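Local coordinates for ABC transporter substrate binding protein (Ribose) (Agrobacterium vitis, PDB 5DKV) that binds the sugar alpha-D-tagatopyranose and, as in related solute-binding proteins, probably hands carbohydrate to an ABC transporter for uptake, at residues T72-L77 / V99-K104; T193-Q198 / A216-L221. All coordinates share one frame; numbering follows the deposited sequence.

Interaction 1 (T72-L77 / V99-K104); sequences TQVPVL and VQPLKK
Leu77 and Leu102 form the tightly packed, buried end of this contact. CD2 of Leu77 lies 3.7 Å from CD2 of Leu102, and that same Leu102 methyl sits 3.8 Å from Leu77 CD1, resting against the fork of the other leucine as the two side chains cross at about a right angle. Leu77 extends across the gap with CG anti to the backbone N (chi1 168°). Leu102 starts out along the side of its helix; with CD1 anti to CA (chi2 170°), the other methyl, CD2, is the branch turned to Leu77. Beneath them Leu77 touches Ile33 and Leu102 touches Ile90. These residues belong to strands 29-33 and 87-90, so the pair fills the seam between two parallel helices and the central sheet. Helices 70-81 and 99-107 belong to successive beta-alpha-beta crossovers of a Rossmann-like lobe, and their axes here run 10.5 Å apart and only 2° from parallel. Pro101 bridges the two zones. Its CB packs 3.9 Å from Leu77 CD2, while the next ring atom, CG, meets Val74 CG2 at 3.9 Å. Both Val74 methyls face this CB-CG edge of the pyrrolidine ring, CG1 being 4.1 Å from Pro101 CG. This outer pair is partly exposed, and its contacts, none shorter than 3.9 Å, are slacker than those of the two leucines.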
loop_
_atom_site.group_PDB
_atom_site.type_symbol
_atom_site.label_atom_id
_atom_site.label_comp_id
_atom_site.label_asym_id
_atom_site.label_seq_id
_atom_site.Cartn_x
_atom_site.Cartn_y
_atom_site.Cartn_z
ATOM N N THR A 72 -12.265 2.270 13.778
ATOM C CA THR A 72 -11.933 3.693 13.924
ATOM C C THR A 72 -12.067 4.465 12.603
ATOM O O THR A 72 -12.327 5.676 12.617
ATOM C CB THR A 72 -10.511 3.895 14.463
ATOM O OG1 THR A 72 -9.602 3.198 13.637
ATOM C CG2 THR A 72 -10.389 3.365 15.892
ATOM N N GLN A 73 -11.937 3.796 11.460
ATOM C CA GLN A 73 -12.085 4.520 10.196
ATOM C C GLN A 73 -13.542 4.945 9.934
ATOM O O GLN A 73 -13.781 6.031 9.395
ATOM C CB GLN A 73 -11.565 3.690 9.024
ATOM C CG GLN A 73 -11.501 4.492 7.711
ATOM C CD GLN A 73 -11.025 3.642 6.559
ATOM O OE1 GLN A 73 -11.524 2.545 6.343
ATOM N NE2 GLN A 73 -10.016 4.122 5.855
ATOM N N VAL A 74 -14.522 4.127 10.306
ATOM C CA VAL A 74 -15.896 4.466 9.956
ATOM C C VAL A 74 -16.386 5.760 10.643
ATOM O O VAL A 74 -17.035 6.589 9.988
ATOM C CB VAL A 74 -16.860 3.271 10.240
ATOM C CG1 VAL A 74 -18.355 3.687 10.184
ATOM C CG2 VAL A 74 -16.583 2.165 9.224
ATOM N N PRO A 75 -16.059 5.976 11.938
ATOM C CA PRO A 75 -16.436 7.276 12.510
ATOM C C PRO A 75 -15.802 8.484 11.815
ATOM O O PRO A 75 -16.418 9.564 11.758
ATOM C CB PRO A 75 -15.942 7.181 13.951
ATOM C CG PRO A 75 -15.978 5.703 14.258
ATOM C CD PRO A 75 -15.687 4.999 12.978
ATOM N N VAL A 76 -14.578 8.321 11.337
ATOM C CA VAL A 76 -13.957 9.374 10.557
ATOM C C VAL A 76 -14.729 9.600 9.268
ATOM O O VAL A 76 -15.014 10.745 8.894
ATOM C CB VAL A 76 -12.506 9.041 10.236
ATOM C CG1 VAL A 76 -11.904 10.089 9.289
ATOM C CG2 VAL A 76 -11.712 8.956 11.527
ATOM N N LEU A 77 -15.041 8.509 8.575
ATOM C CA LEU A 77 -15.835 8.598 7.359
ATOM C C LEU A 77 -17.151 9.316 7.641
ATOM O O LEU A 77 -17.549 10.203 6.886
ATOM C CB LEU A 77 -16.089 7.220 6.779
ATOM C CG LEU A 77 -17.131 7.122 5.667
ATOM C CD1 LEU A 77 -16.760 7.909 4.432
ATOM C CD2 LEU A 77 -17.348 5.664 5.355
ATOM N N VAL A 99 -18.417 -1.432 3.228
ATOM C CA VAL A 99 -19.423 -1.376 2.168
ATOM C C VAL A 99 -20.648 -0.575 2.596
ATOM O O VAL A 99 -20.990 0.402 1.927
ATOM C CB VAL A 99 -19.844 -2.784 1.725
ATOM C CG1 VAL A 99 -21.026 -2.736 0.728
ATOM C CG2 VAL A 99 -18.654 -3.479 1.125
ATOM N N GLN A 100 -21.318 -0.965 3.682
ATOM C CA GLN A 100 -22.544 -0.258 4.052
ATOM C C GLN A 100 -22.294 1.203 4.500
ATOM O O GLN A 100 -23.082 2.101 4.161
ATOM C CB GLN A 100 -23.316 -1.024 5.134
ATOM C CG GLN A 100 -24.002 -2.285 4.605
ATOM C CD GLN A 100 -24.947 -2.006 3.436
ATOM O OE1 GLN A 100 -25.677 -1.014 3.432
ATOM N NE2 GLN A 100 -24.920 -2.874 2.433
ATOM N N PRO A 101 -21.207 1.459 5.248
ATOM C CA PRO A 101 -20.905 2.849 5.589
ATOM C C PRO A 101 -20.681 3.726 4.365
ATOM O O PRO A 101 -21.158 4.862 4.357
ATOM C CB PRO A 101 -19.631 2.722 6.434
ATOM C CG PRO A 101 -19.767 1.400 7.078
ATOM C CD PRO A 101 -20.348 0.526 5.997
ATOM N N LEU A 102 -19.989 3.224 3.345
ATOM C CA LEU A 102 -19.804 4.003 2.117
ATOM C C LEU A 102 -21.087 4.084 1.297
ATOM O O LEU A 102 -21.331 5.085 0.631
ATOM C CB LEU A 102 -18.664 3.426 1.266
ATOM C CG LEU A 102 -17.274 3.758 1.815
ATOM C CD1 LEU A 102 -16.206 2.971 1.084
ATOM C CD2 LEU A 102 -17.003 5.265 1.713
ATOM N N LYS A 103 -21.922 3.050 1.380
ATOM C CA LYS A 103 -23.206 3.028 0.700
ATOM C C LYS A 103 -24.087 4.195 1.158
ATOM O O LYS A 103 -24.827 4.786 0.367
ATOM C CB LYS A 103 -23.917 1.700 0.985
ATOM C CG LYS A 103 -24.583 1.035 -0.197
ATOM C CD LYS A 103 -25.808 1.771 -0.642
ATOM C CE LYS A 103 -26.686 0.877 -1.509
ATOM N NZ LYS A 103 -28.094 0.912 -1.051
ATOM N N LYS A 104 -23.985 4.540 2.438
ATOM C CA LYS A 104 -24.707 5.697 2.964
ATOM C C LYS A 104 -24.307 6.997 2.261
ATOM O O LYS A 104 -25.166 7.856 2.010
ATOM C CB LYS A 104 -24.470 5.835 4.463
ATOM C CG LYS A 104 -25.143 4.755 5.262
ATOM C CD LYS A 104 -25.452 5.212 6.696
ATOM C CE LYS A 104 -24.457 4.678 7.716
ATOM N NZ LYS A 104 -25.166 3.972 8.821
#

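Interaction 2 (T193-Q198 / A216-L221); sequences TVLETQ and ARNPDL
Leu195 and Leu221 are the residues whose CA atoms come nearest across the two segments, yet the CA of Leu195 remains 9.5 Å from the CA of Leu221, leaving side chains to span the gap. Both segments belong to the beta-alpha-beta crossover in which edge strand 192-199 leads through helix 204-217 to strand 223-226, passing over strand 161-167. Segment 193-198 lies in the broken edge strand, where Leu195 bonds through its backbone to Val163 and Gln198 to Val165 and Asn167. Across from it, Asn218 leaves the helix and opens a type I turn closed by Leu221 N bonding to Asn218 O at 2.9 Å.

Leu195 carries the apolar contact. With CG anti to its carbonyl carbon (chi1 -55°), it projects toward the end of the helix and meets Asn218 from the opposite direction. Its CD1 is 3.9 Å from Asn218 ND2 and 4.1 Å from Asn218 OD1, so the methyl is nearly equidistant from both ends of the amide. That amide is held by polar partners: ND2 bonds to the Val214 carbonyl, and OD1 to Lys162 NZ, which also forms a salt bridge with Asp220. CD1 of Leu195 lies farther, 4.2 Å, from Leu221 CD1, while the Leu195 side chain also touches Val214 of helix 204-217.

Nearer solvent the chemistry turns polar. Gln198 folds back along its own segment, NE2 bonding to Glu196 O at 3.2 Å in a nearly straight line (N-H...O 173°) but well above the carbonyl plane (58°). Its OE1 accepts from a water at 2.6 Å; at the in-plane edge of the Arg217 guanidinium, the same water receives a weak bond from NH2 at 3.4 Å.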
loop_
_atom_site.group_PDB
_atom_site.type_symbol
_atom_site.label_atom_id
_atom_site.label_comp_id
_atom_site.label_asym_id
_atom_site.label_seq_id
_atom_site.Cartn_x
_atom_site.Cartn_y
_atom_site.Cartn_z
ATOM N N THR A 193 11.952 -22.937 -0.271
ATOM C CA THR A 193 10.916 -23.363 0.654
ATOM C C THR A 193 10.247 -22.138 1.248
ATOM O O THR A 193 10.921 -21.286 1.822
ATOM C CB THR A 193 11.500 -24.221 1.792
ATOM O OG1 THR A 193 12.170 -25.366 1.247
ATOM C CG2 THR A 193 10.405 -24.692 2.756
ATOM N N VAL A 194 8.929 -22.048 1.113
ATOM C CA VAL A 194 8.194 -20.949 1.716
ATOM C C VAL A 194 7.596 -21.418 3.029
ATOM O O VAL A 194 6.677 -22.246 3.058
ATOM C CB VAL A 194 7.086 -20.415 0.782
ATOM C CG1 VAL A 194 6.372 -19.234 1.408
ATOM C CG2 VAL A 194 7.684 -19.989 -0.551
ATOM N N LEU A 195 8.131 -20.879 4.122
ATOM C CA LEU A 195 7.647 -21.196 5.457
ATOM C C LEU A 195 6.338 -20.435 5.725
ATOM O O LEU A 195 5.927 -19.588 4.928
ATOM C CB LEU A 195 8.697 -20.840 6.508
ATOM C CG LEU A 195 10.092 -21.460 6.324
ATOM C CD1 LEU A 195 11.048 -20.959 7.414
ATOM C CD2 LEU A 195 10.036 -22.960 6.343
ATOM N N GLU A 196 5.709 -20.710 6.869
ATOM C CA GLU A 196 4.430 -20.087 7.190
ATOM C C GLU A 196 4.539 -18.571 7.311
ATOM O O GLU A 196 5.451 -18.028 7.942
ATOM C CB GLU A 196 3.850 -20.672 8.487
ATOM C CG GLU A 196 2.411 -20.263 8.736
ATOM C CD GLU A 196 1.795 -20.932 9.953
ATOM O OE1 GLU A 196 2.437 -21.828 10.545
ATOM O OE2 GLU A 196 0.663 -20.555 10.320
ATOM N N THR A 197 3.579 -17.888 6.708
ATOM C CA THR A 197 3.446 -16.449 6.842
ATOM C C THR A 197 3.293 -16.046 8.303
ATOM O O THR A 197 2.560 -16.681 9.057
ATOM C CB THR A 197 2.248 -15.961 6.036
ATOM O OG1 THR A 197 2.478 -16.308 4.659
ATOM C CG2 THR A 197 2.047 -14.456 6.165
ATOM N N GLN A 198 3.989 -14.984 8.676
ATOM C CA GLN A 198 3.890 -14.393 10.010
ATOM C C GLN A 198 3.109 -13.089 9.938
ATOM O O GLN A 198 3.490 -12.179 9.206
ATOM C CB GLN A 198 5.281 -14.126 10.570
ATOM C CG GLN A 198 6.157 -15.350 10.654
ATOM C CD GLN A 198 5.599 -16.355 11.616
ATOM O OE1 GLN A 198 5.448 -16.070 12.811
ATOM N NE2 GLN A 198 5.263 -17.537 11.107
ATOM N N ALA A 216 15.256 -18.501 15.074
ATOM C CA ALA A 216 15.690 -19.396 16.135
ATOM C C ALA A 216 15.290 -20.833 15.817
ATOM O O ALA A 216 16.019 -21.763 16.152
ATOM C CB ALA A 216 15.124 -18.968 17.459
ATOM N N ARG A 217 14.128 -21.025 15.197
ATOM C CA ARG A 217 13.705 -22.376 14.800
ATOM C C ARG A 217 14.401 -22.820 13.517
ATOM O O ARG A 217 14.468 -24.035 13.238
ATOM C CB ARG A 217 12.184 -22.448 14.608
ATOM C CG ARG A 217 11.353 -22.377 15.886
ATOM C CD ARG A 217 9.854 -22.554 15.571
ATOM N NE ARG A 217 9.331 -21.501 14.684
ATOM C CZ ARG A 217 8.645 -20.427 15.088
ATOM N NH1 ARG A 217 8.368 -20.232 16.384
ATOM N NH2 ARG A 217 8.224 -19.540 14.191
ATOM N N ASN A 218 14.898 -21.848 12.744
ATOM C CA ASN A 218 15.529 -22.089 11.440
ATOM C C ASN A 218 16.827 -21.304 11.244
ATOM O O ASN A 218 16.823 -20.274 10.545
ATOM C CB ASN A 218 14.576 -21.707 10.306
ATOM C CG ASN A 218 13.257 -22.421 10.375
ATOM O OD1 ASN A 218 13.100 -23.517 9.815
ATOM N ND2 ASN A 218 12.275 -21.798 11.017
ATOM N N PRO A 219 17.939 -21.766 11.852
ATOM C CA PRO A 219 19.229 -21.071 11.731
ATOM C C PRO A 219 19.696 -20.950 10.293
ATOM O O PRO A 219 20.540 -20.107 10.023
ATOM C CB PRO A 219 20.195 -21.935 12.555
ATOM C CG PRO A 219 19.443 -23.145 12.950
ATOM C CD PRO A 219 17.993 -22.848 12.847
ATOM N N ASP A 220 19.125 -21.747 9.394
ATOM C CA ASP A 220 19.480 -21.708 7.981
ATOM C C ASP A 220 18.553 -20.788 7.151
ATOM O O ASP A 220 18.618 -20.813 5.922
ATOM C CB ASP A 220 19.471 -23.135 7.398
ATOM C CG ASP A 220 18.131 -23.867 7.599
ATOM O OD1 ASP A 220 17.297 -23.434 8.423
ATOM O OD2 ASP A 220 17.914 -24.905 6.938
ATOM N N LEU A 221 17.701 -20.012 7.826
ATOM C CA LEU A 221 16.781 -19.082 7.153
ATOM C C LEU A 221 17.551 -18.225 6.158
ATOM O O LEU A 221 18.559 -17.617 6.503
ATOM C CB LEU A 221 16.058 -18.197 8.166
ATOM C CG LEU A 221 15.088 -17.157 7.578
ATOM C CD1 LEU A 221 13.847 -17.833 6.981
ATOM C CD2 LEU A 221 14.682 -16.110 8.597
HETATM O O HOH W 1 7.012 -16.413 14.829
#

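Interactions 1 and 2 sit in different lobes of the binding protein, their centres 38 Å apart and their nearest atoms about 21 Å apart, and none of their residues lines the tagatose pocket. Both belong to beta-alpha-beta crossovers, but they join different elements. Interaction 1 pairs two neighbouring helices lying on strands within the sheet, and it is wholly hydrocarbon, with buried leucines inside and a partly exposed valine and proline outside. Interaction 2 sets the outermost strand of its lobe against the end of the helix that follows it. There a single leucine packs on an asparagine amide and another leucine, and a water joins the two polar side chains, weakly on the arginine side.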